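Local coordinates for cycloalternan-forming enzyme (Listeria monocytogenes serovar 1/2a, PDB 5F7U), which belongs to glycoside hydrolase family 31, joining a TIM-barrel domain to several beta-rich domains and a family 6 carbohydrate-binding module, with glycans bound at several sites, at residues N860-V865 against V932-N937; S833-Y838 against S853-F858; T881-V886 against T907-D912. The protein carries 1 engineered substitution. All blocks are in the same frame, centred on the assembly; numbering follows the deposited sequence.

Interaction 1 (N860-V865 against V932-N937); sequences NEKVSV and VLNGVN
Val863 and Leu933 form the hydrogen-bonded pair between two antiparallel strands: Val863 N gives to Leu933 O (3.1 Å), and Leu933 N to Val863 O (2.8 Å) in a nearly straight bond. Beyond the strand end, Glu861 O takes Val936 N at 3.1 Å from above its carbonyl plane, with Gly935 N adding a weak, bent bond. Among polar side chains, Asn937 ND2 meets Glu861 OE1 at 3.0 Å from above the carboxylate, whose plane stands 81° from the amide. Glu861 reaches it because CG lies anti to the carbonyl carbon (chi1 -65°) and the chain then runs extended past Val936. The buried Val936 O lacks a hydrogen-bond partner but receives a CA-H contact from Glu861 CA (3.1 Å). One water accepts from Asn934 ND2 and, weakly, from Lys862 NZ. Apolar contacts lie on both faces: Lys862 CG rests on Val932 CG1 (3.6 Å), while on the face of Leu933 the methyl Val863 CG2 meets Val936 CG2 (3.9 Å), the two side chains crossing at about a right angle. Positive phi at Glu861 (54°) belongs to a G1 beta bulge, in which Glu861 and Lys862 both face Asp857 of the adjoining strand in an antiparallel sheet.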
loop_
_atom_site.group_PDB
_atom_site.type_symbol
_atom_site.label_atom_id
_atom_site.label_comp_id
_atom_site.label_asym_id
_atom_site.label_seq_id
_atom_site.Cartn_x
_atom_site.Cartn_y
_atom_site.Cartn_z
ATOM N N ASN A 860 -10.834 -36.067 18.833
ATOM C CA ASN A 860 -11.452 -37.328 18.402
ATOM C C ASN A 860 -10.795 -37.910 17.137
ATOM O O ASN A 860 -11.388 -38.723 16.422
ATOM C CB ASN A 860 -12.957 -37.126 18.240
ATOM C CG ASN A 860 -13.637 -36.833 19.560
ATOM O OD1 ASN A 860 -13.843 -37.734 20.374
ATOM N ND2 ASN A 860 -13.982 -35.567 19.785
ATOM N N GLU A 861 -9.555 -37.472 16.898
ATOM C CA GLU A 861 -8.710 -37.889 15.776
ATOM C C GLU A 861 -9.369 -37.733 14.403
ATOM O O GLU A 861 -9.283 -38.619 13.564
ATOM C CB GLU A 861 -8.097 -39.284 15.999
ATOM C CG GLU A 861 -7.110 -39.329 17.170
ATOM C CD GLU A 861 -6.294 -40.612 17.268
ATOM O OE1 GLU A 861 -5.279 -40.611 18.018
ATOM O OE2 GLU A 861 -6.665 -41.624 16.629
ATOM N N LYS A 862 -9.992 -36.577 14.186
ATOM C CA LYS A 862 -10.779 -36.315 12.980
ATOM C C LYS A 862 -10.572 -34.894 12.479
ATOM O O LYS A 862 -10.397 -33.980 13.262
ATOM C CB LYS A 862 -12.254 -36.531 13.315
ATOM C CG LYS A 862 -13.202 -36.467 12.136
ATOM C CD LYS A 862 -14.620 -36.814 12.585
ATOM C CE LYS A 862 -14.714 -38.261 13.035
ATOM N NZ LYS A 862 -16.098 -38.635 13.462
ATOM N N VAL A 863 -10.537 -34.738 11.158
ATOM C CA VAL A 863 -10.639 -33.428 10.521
ATOM C C VAL A 863 -11.687 -33.620 9.436
ATOM O O VAL A 863 -11.606 -34.566 8.655
ATOM C CB VAL A 863 -9.299 -32.943 9.920
ATOM C CG1 VAL A 863 -9.485 -31.650 9.121
ATOM C CG2 VAL A 863 -8.285 -32.664 11.023
ATOM N N SER A 864 -12.669 -32.729 9.402
ATOM C CA SER A 864 -13.703 -32.798 8.376
ATOM C C SER A 864 -13.606 -31.591 7.467
ATOM O O SER A 864 -13.364 -30.478 7.928
ATOM C CB SER A 864 -15.084 -32.896 9.016
ATOM O OG SER A 864 -15.133 -34.014 9.889
ATOM N N VAL A 865 -13.748 -31.829 6.167
ATOM C CA VAL A 865 -13.749 -30.746 5.179
ATOM C C VAL A 865 -15.067 -30.800 4.412
ATOM O O VAL A 865 -15.434 -31.853 3.865
ATOM C CB VAL A 865 -12.548 -30.829 4.213
ATOM C CG1 VAL A 865 -12.576 -29.664 3.210
ATOM C CG2 VAL A 865 -11.238 -30.816 4.985
ATOM N N VAL A 932 -13.842 -36.644 5.263
ATOM C CA VAL A 932 -13.415 -36.871 6.652
ATOM C C VAL A 932 -12.078 -37.601 6.669
ATOM O O VAL A 932 -11.931 -38.657 6.026
ATOM C CB VAL A 932 -14.472 -37.645 7.482
ATOM C CG1 VAL A 932 -14.003 -37.814 8.913
ATOM C CG2 VAL A 932 -15.814 -36.924 7.468
ATOM N N LEU A 933 -11.114 -37.037 7.397
ATOM C CA LEU A 933 -9.845 -37.708 7.678
ATOM C C LEU A 933 -9.953 -38.343 9.057
ATOM O O LEU A 933 -10.218 -37.645 10.047
ATOM C CB LEU A 933 -8.668 -36.713 7.656
ATOM C CG LEU A 933 -8.174 -36.135 6.329
ATOM C CD1 LEU A 933 -9.205 -35.236 5.653
ATOM C CD2 LEU A 933 -6.926 -35.303 6.605
ATOM N N ASN A 934 -9.758 -39.658 9.114
ATOM C CA ASN A 934 -9.842 -40.409 10.383
ATOM C C ASN A 934 -8.489 -40.814 10.917
ATOM O O ASN A 934 -7.560 -41.063 10.153
ATOM C CB ASN A 934 -10.679 -41.672 10.211
ATOM C CG ASN A 934 -12.113 -41.372 9.833
ATOM O OD1 ASN A 934 -12.568 -41.734 8.735
ATOM N ND2 ASN A 934 -12.834 -40.710 10.723
ATOM N N GLY A 935 -8.389 -40.895 12.236
ATOM C CA GLY A 935 -7.159 -41.328 12.884
ATOM C C GLY A 935 -6.020 -40.329 12.819
ATOM O O GLY A 935 -4.859 -40.718 12.948
ATOM N N VAL A 936 -6.346 -39.051 12.636
ATOM C CA VAL A 936 -5.321 -37.992 12.493
ATOM C C VAL A 936 -5.121 -37.191 13.768
ATOM O O VAL A 936 -6.067 -36.930 14.500
ATOM C CB VAL A 936 -5.661 -36.989 11.371
ATOM C CG1 VAL A 936 -5.573 -37.671 10.012
ATOM C CG2 VAL A 936 -7.043 -36.365 11.586
ATOM N N ASN A 937 -3.878 -36.795 14.011
ATOM C CA ASN A 937 -3.562 -35.837 15.057
ATOM C C ASN A 937 -2.912 -34.598 14.495
ATOM O O ASN A 937 -2.585 -34.560 13.307
ATOM C CB ASN A 937 -2.685 -36.487 16.112
ATOM C CG ASN A 937 -3.487 -37.386 17.005
ATOM O OD1 ASN A 937 -4.370 -36.920 17.733
ATOM N ND2 ASN A 937 -3.196 -38.663 16.963
HETATM O O HOH W 1 -11.216 -40.849 13.707
HETATM O O HOH W 2 -4.070 -42.771 14.756
HETATM O O HOH W 3 -15.501 -40.849 11.100
#

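Interaction 2 (S833-Y838 against S853-F858); sequences SGDSEY and SVSEDF
Glu856 folds its side chain over the backbone of Gly834, with CB 3.3 Å from Gly834 O and the carboxylate turned back to Gly834 N. CG leaves anti to the backbone N (chi1 174°), and the chain then bends sharply at chi2 (-89°), which brings Glu856 OE1 to 2.8 Å from Gly834 N in a nearly straight bond on the anti side of the carboxylate. The other oxygen, Glu856 OE2, uses its anti lone pair to accept Phe858 N at 2.8 Å. Two backbone N-H groups, one from each segment, thus hold the carboxylate and fix its rotation, and probably favour its charged form. Gly834 N bonds to this side chain rather than to Glu856 O; the backbone link here is Glu856 N to Gly834 O, and Glu856 O accepts from a water that also donates to Asp835 OD1. Asp835 OD1 also receives Ser855 OG (2.8 Å), on the syn side and 23° out of the carboxylate plane, across a non-hydrogen-bonded pair. Further along, Ser836 and Val854 exchange two regular backbone bonds, Ser836 N to Val854 O at 3.0 Å and Val854 N to Ser836 O at 2.8 Å. The segments belong to the beta hairpin of strands 835-842 and 848-857. Strand 835-842 is outermost in its sheet within the chain, and strand 862-867 flanks the hairpin beyond 848-857. Ser836 OG bonds to Gly799 O, Val854 packs on Ile801 of strand 801-806, and Tyr838 touches Tyr704 and Thr707 of helix 702-715.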
loop_
_atom_site.group_PDB
_atom_site.type_symbol
_atom_site.label_atom_id
_atom_site.label_comp_id
_atom_site.label_asym_id
_atom_site.label_seq_id
_atom_site.Cartn_x
_atom_site.Cartn_y
_atom_site.Cartn_z
ATOM N N SER A 833 -7.516 -25.864 12.725
ATOM C CA SER A 833 -7.574 -25.258 14.052
ATOM C C SER A 833 -9.001 -24.833 14.318
ATOM O O SER A 833 -9.456 -23.837 13.772
ATOM C CB SER A 833 -6.666 -24.036 14.152
ATOM O OG SER A 833 -6.738 -23.535 15.484
ATOM N N GLY A 834 -9.714 -25.618 15.128
ATOM C CA GLY A 834 -11.143 -25.386 15.364
ATOM C C GLY A 834 -11.920 -25.354 14.060
ATOM O O GLY A 834 -11.604 -26.104 13.118
ATOM N N ASP A 835 -12.937 -24.491 14.003
ATOM C CA ASP A 835 -13.785 -24.370 12.816
ATOM C C ASP A 835 -13.348 -23.166 12.037
ATOM O O ASP A 835 -13.308 -22.063 12.570
ATOM C CB ASP A 835 -15.266 -24.231 13.194
ATOM C CG ASP A 835 -15.850 -25.514 13.746
ATOM O OD1 ASP A 835 -15.234 -26.592 13.598
ATOM O OD2 ASP A 835 -16.961 -25.451 14.319
ATOM N N SER A 836 -12.980 -23.386 10.783
ATOM C CA SER A 836 -12.620 -22.284 9.920
ATOM C C SER A 836 -13.344 -22.361 8.594
ATOM O O SER A 836 -13.832 -23.426 8.186
ATOM C CB SER A 836 -11.090 -22.146 9.782
ATOM O OG SER A 836 -10.482 -23.345 9.365
ATOM N N GLU A 837 -13.486 -21.205 7.962
ATOM C CA GLU A 837 -14.234 -21.115 6.715
ATOM C C GLU A 837 -13.508 -20.173 5.785
ATOM O O GLU A 837 -12.783 -19.273 6.235
ATOM C CB GLU A 837 -15.689 -20.685 6.953
ATOM C CG GLU A 837 -15.878 -19.267 7.469
ATOM C CD GLU A 837 -17.293 -18.959 7.959
ATOM O OE1 GLU A 837 -18.278 -19.566 7.472
ATOM O OE2 GLU A 837 -17.424 -18.077 8.850
ATOM N N TYR A 838 -13.693 -20.389 4.494
ATOM C CA TYR A 838 -13.046 -19.557 3.502
ATOM C C TYR A 838 -13.916 -19.476 2.261
ATOM O O TYR A 838 -14.464 -20.486 1.829
ATOM C CB TYR A 838 -11.699 -20.170 3.156
ATOM C CG TYR A 838 -10.895 -19.439 2.098
ATOM C CD1 TYR A 838 -10.206 -18.264 2.408
ATOM C CD2 TYR A 838 -10.775 -19.959 0.801
ATOM C CE1 TYR A 838 -9.430 -17.611 1.452
ATOM C CE2 TYR A 838 -10.005 -19.312 -0.161
ATOM C CZ TYR A 838 -9.344 -18.135 0.168
ATOM O OH TYR A 838 -8.549 -17.502 -0.771
ATOM N N SER A 853 -15.427 -25.112 4.260
ATOM C CA SER A 853 -15.290 -25.067 5.710
ATOM C C SER A 853 -14.591 -26.309 6.234
ATOM O O SER A 853 -14.715 -27.402 5.666
ATOM C CB SER A 853 -16.639 -24.850 6.403
ATOM O OG SER A 853 -17.491 -25.963 6.225
ATOM N N VAL A 854 -13.830 -26.107 7.302
ATOM C CA VAL A 854 -13.002 -27.163 7.904
ATOM C C VAL A 854 -13.388 -27.218 9.369
ATOM O O VAL A 854 -13.525 -26.181 10.007
ATOM C CB VAL A 854 -11.479 -26.898 7.742
ATOM C CG1 VAL A 854 -10.644 -27.936 8.499
ATOM C CG2 VAL A 854 -11.092 -26.867 6.259
ATOM N N SER A 855 -13.597 -28.436 9.865
ATOM C CA SER A 855 -13.852 -28.660 11.280
ATOM C C SER A 855 -12.806 -29.598 11.861
ATOM O O SER A 855 -12.856 -30.829 11.680
ATOM C CB SER A 855 -15.277 -29.178 11.521
ATOM O OG SER A 855 -15.520 -29.294 12.927
ATOM N N GLU A 856 -11.860 -28.990 12.568
ATOM C CA GLU A 856 -10.784 -29.704 13.224
ATOM C C GLU A 856 -11.305 -30.336 14.504
ATOM O O GLU A 856 -11.907 -29.659 15.340
ATOM C CB GLU A 856 -9.612 -28.750 13.489
ATOM C CG GLU A 856 -8.469 -29.344 14.294
ATOM C CD GLU A 856 -8.662 -29.172 15.785
ATOM O OE1 GLU A 856 -8.763 -28.011 16.236
ATOM O OE2 GLU A 856 -8.711 -30.197 16.494
ATOM N N ASP A 857 -11.088 -31.643 14.626
ATOM C CA ASP A 857 -11.538 -32.411 15.798
ATOM C C ASP A 857 -10.466 -33.437 16.179
ATOM O O ASP A 857 -10.759 -34.624 16.352
ATOM C CB ASP A 857 -12.902 -33.076 15.498
ATOM C CG ASP A 857 -13.576 -33.684 16.743
ATOM O OD1 ASP A 857 -13.156 -33.416 17.889
ATOM O OD2 ASP A 857 -14.547 -34.461 16.573
ATOM N N PHE A 858 -9.221 -32.966 16.318
ATOM C CA PHE A 858 -8.091 -33.830 16.704
ATOM C C PHE A 858 -8.323 -34.588 18.014
ATOM O O PHE A 858 -7.851 -35.717 18.189
ATOM C CB PHE A 858 -6.790 -33.014 16.812
ATOM C CG PHE A 858 -6.228 -32.560 15.493
ATOM C CD1 PHE A 858 -6.190 -33.410 14.385
ATOM C CD2 PHE A 858 -5.674 -31.273 15.377
ATOM C CE1 PHE A 858 -5.657 -32.979 13.173
ATOM C CE2 PHE A 858 -5.137 -30.839 14.174
ATOM C CZ PHE A 858 -5.118 -31.700 13.071
HETATM O O HOH W 4 -13.734 -27.633 15.726
#

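Interaction 3 (T881-V886 against T907-D912); sequences TEPTSV and TGYYYD
Glu882 and Tyr911 bring their CA atoms to 6.2 Å, and Val886 and Tyr909 to 7.0 Å, too far apart for a beta ladder: the two segments face each other near the margin of a beta sandwich, where its two sheets pack. Strand 908-912 is at the margin of a five-stranded mixed sheet, whereas 881-884 is a loop that runs into strand 885-888 of the six-stranded antiparallel sheet, so the direct contact is made by side chains of 908-912 against side chains and backbone of 881-886, without a direct hydrogen bond. Tyr909 and Tyr911, alternate residues of one strand, both rise toward 881-886. The CB of Glu882 sits over the centre of the Tyr911 ring, 3.7 Å from its centroid and only 9° off the normal, a CH-pi contact. Beyond CG the glutamate chain stays extended, and its carboxylate lies 11° from parallel to the ring plane, displaced toward Tyr911 CB; OE2 forms a salt bridge with Lys895. The phenol end of Tyr911 is held by Ser880 O and is weakly linked to a water that accepts from Glu882 N. Tyr909 CG lies between its backbone N and carbonyl carbon (chi1 79°), which presents a ring face to Val886: CG2 stands 3.7 Å from the ring centroid in a second CH-pi contact, displaced toward the rim. Pro883 touches both aromatics obliquely, CB lying 4.3 Å from Tyr909 CE2 and CD 4.2 Å from Tyr911 CD1. Thr918 and Val920 of strand 917-922 continue the packing, against Pro883 and Val886 respectively. At the edge of the Tyr909 ring, in its plane, one water joins the two segments, lying 2.6 Å from Tyr909 OH and donating to Pro883 O at 2.8 Å.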
loop_
_atom_site.group_PDB
_atom_site.type_symbol
_atom_site.label_atom_id
_atom_site.label_comp_id
_atom_site.label_asym_id
_atom_site.label_seq_id
_atom_site.Cartn_x
_atom_site.Cartn_y
_atom_site.Cartn_z
ATOM N N THR A 881 -0.981 -35.620 11.123
ATOM C CA THR A 881 -0.337 -36.936 11.035
ATOM C C THR A 881 -1.072 -37.798 10.001
ATOM O O THR A 881 -2.127 -37.408 9.497
ATOM C CB THR A 881 -0.308 -37.656 12.389
ATOM O OG1 THR A 881 -1.654 -37.833 12.847
ATOM C CG2 THR A 881 0.504 -36.853 13.397
ATOM N N GLU A 882 -0.520 -38.975 9.712
ATOM C CA GLU A 882 -1.080 -39.858 8.681
ATOM C C GLU A 882 -2.433 -40.458 9.071
ATOM O O GLU A 882 -2.521 -41.115 10.107
ATOM C CB GLU A 882 -0.107 -40.991 8.368
ATOM C CG GLU A 882 -0.541 -41.833 7.172
ATOM C CD GLU A 882 0.533 -42.798 6.696
ATOM O OE1 GLU A 882 1.518 -43.004 7.427
ATOM O OE2 GLU A 882 0.383 -43.358 5.591
ATOM N N PRO A 883 -3.470 -40.280 8.223
ATOM C CA PRO A 883 -4.772 -40.904 8.512
ATOM C C PRO A 883 -4.739 -42.424 8.506
ATOM O O PRO A 883 -3.856 -43.034 7.879
ATOM C CB PRO A 883 -5.662 -40.445 7.343
ATOM C CG PRO A 883 -4.973 -39.280 6.748
ATOM C CD PRO A 883 -3.503 -39.537 6.945
ATOM N N THR A 884 -5.706 -43.016 9.197
ATOM C CA THR A 884 -5.953 -44.453 9.099
ATOM C C THR A 884 -6.948 -44.759 7.976
ATOM O O THR A 884 -6.949 -45.859 7.429
ATOM C CB THR A 884 -6.451 -45.043 10.430
ATOM O OG1 THR A 884 -7.584 -44.304 10.891
ATOM C CG2 THR A 884 -5.350 -44.968 11.482
ATOM N N SER A 885 -7.804 -43.790 7.658
ATOM C CA SER A 885 -8.683 -43.849 6.489
ATOM C C SER A 885 -9.160 -42.456 6.138
ATOM O O SER A 885 -9.089 -41.533 6.962
ATOM C CB SER A 885 -9.885 -44.766 6.730
ATOM O OG SER A 885 -10.747 -44.223 7.714
ATOM N N VAL A 886 -9.627 -42.303 4.900
ATOM C CA VAL A 886 -10.251 -41.053 4.453
ATOM C C VAL A 886 -11.541 -41.437 3.746
ATOM O O VAL A 886 -11.541 -42.356 2.944
ATOM C CB VAL A 886 -9.334 -40.223 3.522
ATOM C CG1 VAL A 886 -10.024 -38.939 3.061
ATOM C CG2 VAL A 886 -8.034 -39.860 4.234
ATOM N N THR A 907 -10.127 -40.455 -7.335
ATOM C CA THR A 907 -10.225 -39.971 -5.962
ATOM C C THR A 907 -9.207 -40.786 -5.191
ATOM O O THR A 907 -8.822 -41.878 -5.632
ATOM C CB THR A 907 -11.602 -40.233 -5.318
ATOM O OG1 THR A 907 -11.871 -41.640 -5.315
ATOM C CG2 THR A 907 -12.720 -39.509 -6.059
ATOM N N GLY A 908 -8.785 -40.284 -4.034
ATOM C CA GLY A 908 -7.900 -41.051 -3.170
ATOM C C GLY A 908 -7.183 -40.158 -2.186
ATOM O O GLY A 908 -7.469 -38.972 -2.123
ATOM N N TYR A 909 -6.270 -40.739 -1.410
ATOM C CA TYR A 909 -5.421 -39.955 -0.508
ATOM C C TYR A 909 -3.976 -40.433 -0.488
ATOM O O TYR A 909 -3.689 -41.574 -0.823
ATOM C CB TYR A 909 -6.021 -39.867 0.900
ATOM C CG TYR A 909 -5.832 -41.083 1.778
ATOM C CD1 TYR A 909 -6.685 -42.186 1.657
ATOM C CD2 TYR A 909 -4.823 -41.118 2.766
ATOM C CE1 TYR A 909 -6.543 -43.297 2.480
ATOM C CE2 TYR A 909 -4.668 -42.238 3.595
ATOM C CZ TYR A 909 -5.528 -43.320 3.441
ATOM O OH TYR A 909 -5.395 -44.433 4.239
ATOM N N TYR A 910 -3.073 -39.533 -0.109
ATOM C CA TYR A 910 -1.640 -39.803 -0.081
ATOM C C TYR A 910 -1.050 -39.022 1.078
ATOM O O TYR A 910 -1.516 -37.920 1.372
ATOM C CB TYR A 910 -1.001 -39.377 -1.409
ATOM C CG TYR A 910 0.517 -39.302 -1.395
ATOM C CD1 TYR A 910 1.299 -40.465 -1.490
ATOM C CD2 TYR A 910 1.174 -38.068 -1.288
ATOM C CE1 TYR A 910 2.690 -40.396 -1.478
ATOM C CE2 TYR A 910 2.568 -37.989 -1.271
ATOM C CZ TYR A 910 3.315 -39.149 -1.362
ATOM O OH TYR A 910 4.687 -39.066 -1.350
ATOM N N TYR A 911 -0.017 -39.562 1.718
ATOM C CA TYR A 911 0.614 -38.857 2.838
ATOM C C TYR A 911 2.055 -38.486 2.520
ATOM O O TYR A 911 2.884 -39.354 2.258
ATOM C CB TYR A 911 0.514 -39.674 4.140
ATOM C CG TYR A 911 0.999 -38.914 5.353
ATOM C CD1 TYR A 911 0.244 -37.859 5.885
ATOM C CD2 TYR A 911 2.225 -39.226 5.964
ATOM C CE1 TYR A 911 0.689 -37.156 6.983
ATOM C CE2 TYR A 911 2.678 -38.509 7.075
ATOM C CZ TYR A 911 1.900 -37.482 7.574
ATOM O OH TYR A 911 2.310 -36.762 8.671
ATOM N N ASP A 912 2.333 -37.180 2.535
ATOM C CA ASP A 912 3.665 -36.633 2.321
ATOM C C ASP A 912 4.353 -36.595 3.686
ATOM O O ASP A 912 4.057 -35.729 4.505
ATOM C CB ASP A 912 3.520 -35.225 1.712
ATOM C CG ASP A 912 4.850 -34.516 1.447
ATOM O OD1 ASP A 912 5.919 -34.907 1.971
ATOM O OD2 ASP A 912 4.803 -33.522 0.680
HETATM O O HOH W 5 2.273 -39.329 10.648
HETATM O O HOH W 6 -3.206 -44.608 5.657
#

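In the fold
From the N terminus, interaction 2 comes first, closing the short hairpin of strands 835-842 and 848-857. Interaction 1 opens just after it, on the next strand, 862-867, and closes a much longer loop by pairing that strand with 929-934. Interaction 3 is nested inside this loop, while interaction 2 stands in series with both. All three reach one antiparallel sheet. Between interactions 1 and 2, Lys862 O meets Asp857 N and Ser864 O meets Ser855 N, both probable hydrogen bonds, and Phe858 packs on Val863. Asn934 and Asn937 link interaction 1 to Thr881 and Thr884, beside strand 885-888, from which interaction 3 crosses to strand 908-912 of the facing sheet.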